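Local coordinates for periplasmic protein (Legionella pneumophila subsp. pneumophila, PDB 4FGQ) that is probably a calcium-dependent periplasmic cysteine protease of the bacterial transglutaminase-like family, at residues I136-E141 against P151-V156. Residues are numbered along the deposited sequence; the frame is centred on the assembly and turned at random.
Sequences ILDSLE and PDLKPV
Ile136 and Leu153 make the one apolar contact between residues 136-141 and 151-156. Methyl CG2 of Ile136 lies 4.0 Å from CD1 of Leu153. The two side chains run past each other in opposite directions. In Ile136, CG1 sits beside the backbone N (chi1 -55°) and CG2 anti to it, which turns this methyl to Leu153. Ile136 also packs on Val123 and Ser125. Asp138 adds a looser contact, with OD2 4.3 Å from Leu153 CD1. No hydrogen bond crosses between the segments.

The polar contacts centre on the Asp138 carboxylate. OD1 accepts from Leu140 N at 3.0 Å, closing an Asx turn. The N-H...O angle is 166°, nearly straight, and the N-H comes to OD1 from above the carboxylate plane. OD1 also pairs with His121 NE2. OD2 forms a salt bridge with Arg150, which forms another with Asp152 OD2. Arg150 thus links the two segments through their carboxylates.

The contact spans one face of the antiparallel sheet, where strands 119-126 and 107-114 separate strands 135-137 and 153-159. Asp138 paired with His121, and Ser139 touching Cys86, are consistent with the Cys-His-Asp triad of transglutaminase-like cysteine proteases.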
loop_
_atom_site.group_PDB
_atom_site.type_symbol
_atom_site.label_atom_id
_atom_site.label_comp_id
_atom_site.label_asym_id
_atom_site.label_seq_id
_atom_site.Cartn_x
_atom_site.Cartn_y
_atom_site.Cartn_z
ATOM N N ILE A 136 1.510 2.244 11.805
ATOM C CA ILE A 136 1.387 3.027 10.586
ATOM C C ILE A 136 2.570 2.819 9.640
ATOM O O ILE A 136 3.722 3.127 9.977
ATOM C CB ILE A 136 1.258 4.537 10.911
ATOM C CG1 ILE A 136 0.091 4.802 11.873
ATOM C CG2 ILE A 136 1.099 5.324 9.629
ATOM C CD1 ILE A 136 -1.266 4.418 11.319
ATOM N N LEU A 137 2.281 2.297 8.451
ATOM C CA LEU A 137 3.283 2.119 7.398
ATOM C C LEU A 137 3.133 3.296 6.429
ATOM O O LEU A 137 2.137 3.385 5.682
ATOM C CB LEU A 137 3.058 0.799 6.657
ATOM C CG LEU A 137 3.627 -0.453 7.335
ATOM C CD1 LEU A 137 2.817 -0.834 8.587
ATOM C CD2 LEU A 137 3.669 -1.615 6.339
ATOM N N ASP A 138 4.119 4.195 6.456
ATOM C CA ASP A 138 4.048 5.483 5.775
ATOM C C ASP A 138 5.109 5.532 4.696
ATOM O O ASP A 138 6.079 4.771 4.742
ATOM C CB ASP A 138 4.306 6.582 6.815
ATOM C CG ASP A 138 3.793 7.942 6.397
ATOM O OD1 ASP A 138 3.593 8.174 5.193
ATOM O OD2 ASP A 138 3.616 8.788 7.299
ATOM N N SER A 139 4.904 6.420 3.727
ATOM C CA SER A 139 5.869 6.700 2.674
ATOM C C SER A 139 6.728 7.938 2.982
ATOM O O SER A 139 7.709 8.204 2.286
ATOM C CB SER A 139 5.133 6.910 1.342
ATOM O OG SER A 139 3.991 7.737 1.525
ATOM N N LEU A 140 6.353 8.690 4.011
ATOM C CA LEU A 140 7.113 9.874 4.433
ATOM C C LEU A 140 7.689 9.732 5.845
ATOM O O LEU A 140 7.972 10.723 6.525
ATOM C CB LEU A 140 6.238 11.142 4.358
ATOM C CG LEU A 140 5.735 11.540 2.973
ATOM C CD1 LEU A 140 4.864 12.789 3.085
ATOM C CD2 LEU A 140 6.905 11.803 2.030
ATOM N N GLU A 141 7.862 8.487 6.278
ATOM C CA GLU A 141 8.472 8.186 7.559
ATOM C C GLU A 141 8.945 6.753 7.405
ATOM O O GLU A 141 8.171 5.898 6.982
ATOM C CB GLU A 141 7.419 8.286 8.670
ATOM C CG GLU A 141 7.854 7.705 10.005
ATOM C CD GLU A 141 9.129 8.338 10.521
ATOM O OE1 GLU A 141 9.116 9.556 10.828
ATOM O OE2 GLU A 141 10.149 7.617 10.618
ATOM N N PRO A 151 0.571 11.738 16.022
ATOM C CA PRO A 151 -0.529 12.678 16.246
ATOM C C PRO A 151 -0.699 13.626 15.056
ATOM O O PRO A 151 -1.677 14.372 15.017
ATOM C CB PRO A 151 -0.070 13.457 17.485
ATOM C CG PRO A 151 1.421 13.414 17.409
ATOM C CD PRO A 151 1.740 12.043 16.871
ATOM N N ASP A 152 0.241 13.597 14.111
ATOM C CA ASP A 152 0.144 14.430 12.917
ATOM C C ASP A 152 -0.870 13.871 11.916
ATOM O O ASP A 152 -1.259 14.562 10.974
ATOM C CB ASP A 152 1.508 14.587 12.240
ATOM C CG ASP A 152 2.140 13.255 11.866
ATOM O OD1 ASP A 152 2.217 12.351 12.727
ATOM O OD2 ASP A 152 2.574 13.112 10.707
ATOM N N LEU A 153 -1.306 12.633 12.128
ATOM C CA LEU A 153 -2.241 11.982 11.208
ATOM C C LEU A 153 -3.599 11.789 11.868
ATOM O O LEU A 153 -3.697 11.138 12.913
ATOM C CB LEU A 153 -1.705 10.624 10.755
ATOM C CG LEU A 153 -0.396 10.603 9.969
ATOM C CD1 LEU A 153 0.003 9.168 9.660
ATOM C CD2 LEU A 153 -0.496 11.425 8.682
ATOM N N LYS A 154 -4.640 12.361 11.265
ATOM C CA LYS A 154 -6.006 12.199 11.769
ATOM C C LYS A 154 -6.809 11.397 10.751
ATOM O O LYS A 154 -7.187 11.918 9.704
ATOM C CB LYS A 154 -6.649 13.568 11.993
ATOM C CG LYS A 154 -8.041 13.505 12.627
ATOM C CD LYS A 154 -8.600 14.899 12.860
ATOM C CE LYS A 154 -9.958 14.828 13.563
ATOM N NZ LYS A 154 -10.568 16.171 13.773
ATOM N N PRO A 155 -7.056 10.114 11.039
ATOM C CA PRO A 155 -7.783 9.272 10.082
ATOM C C PRO A 155 -9.179 9.811 9.739
ATOM O O PRO A 155 -9.898 10.331 10.600
ATOM C CB PRO A 155 -7.905 7.938 10.822
ATOM C CG PRO A 155 -6.721 7.920 11.742
ATOM C CD PRO A 155 -6.607 9.349 12.217
ATOM N N VAL A 156 -9.545 9.667 8.470
ATOM C CA VAL A 156 -10.863 10.027 7.969
ATOM C C VAL A 156 -11.646 8.770 7.595
ATOM O O VAL A 156 -12.792 8.601 8.018
ATOM C CB VAL A 156 -10.737 10.985 6.775
ATOM C CG1 VAL A 156 -12.109 11.351 6.214
ATOM C CG2 VAL A 156 -10.005 12.240 7.213
#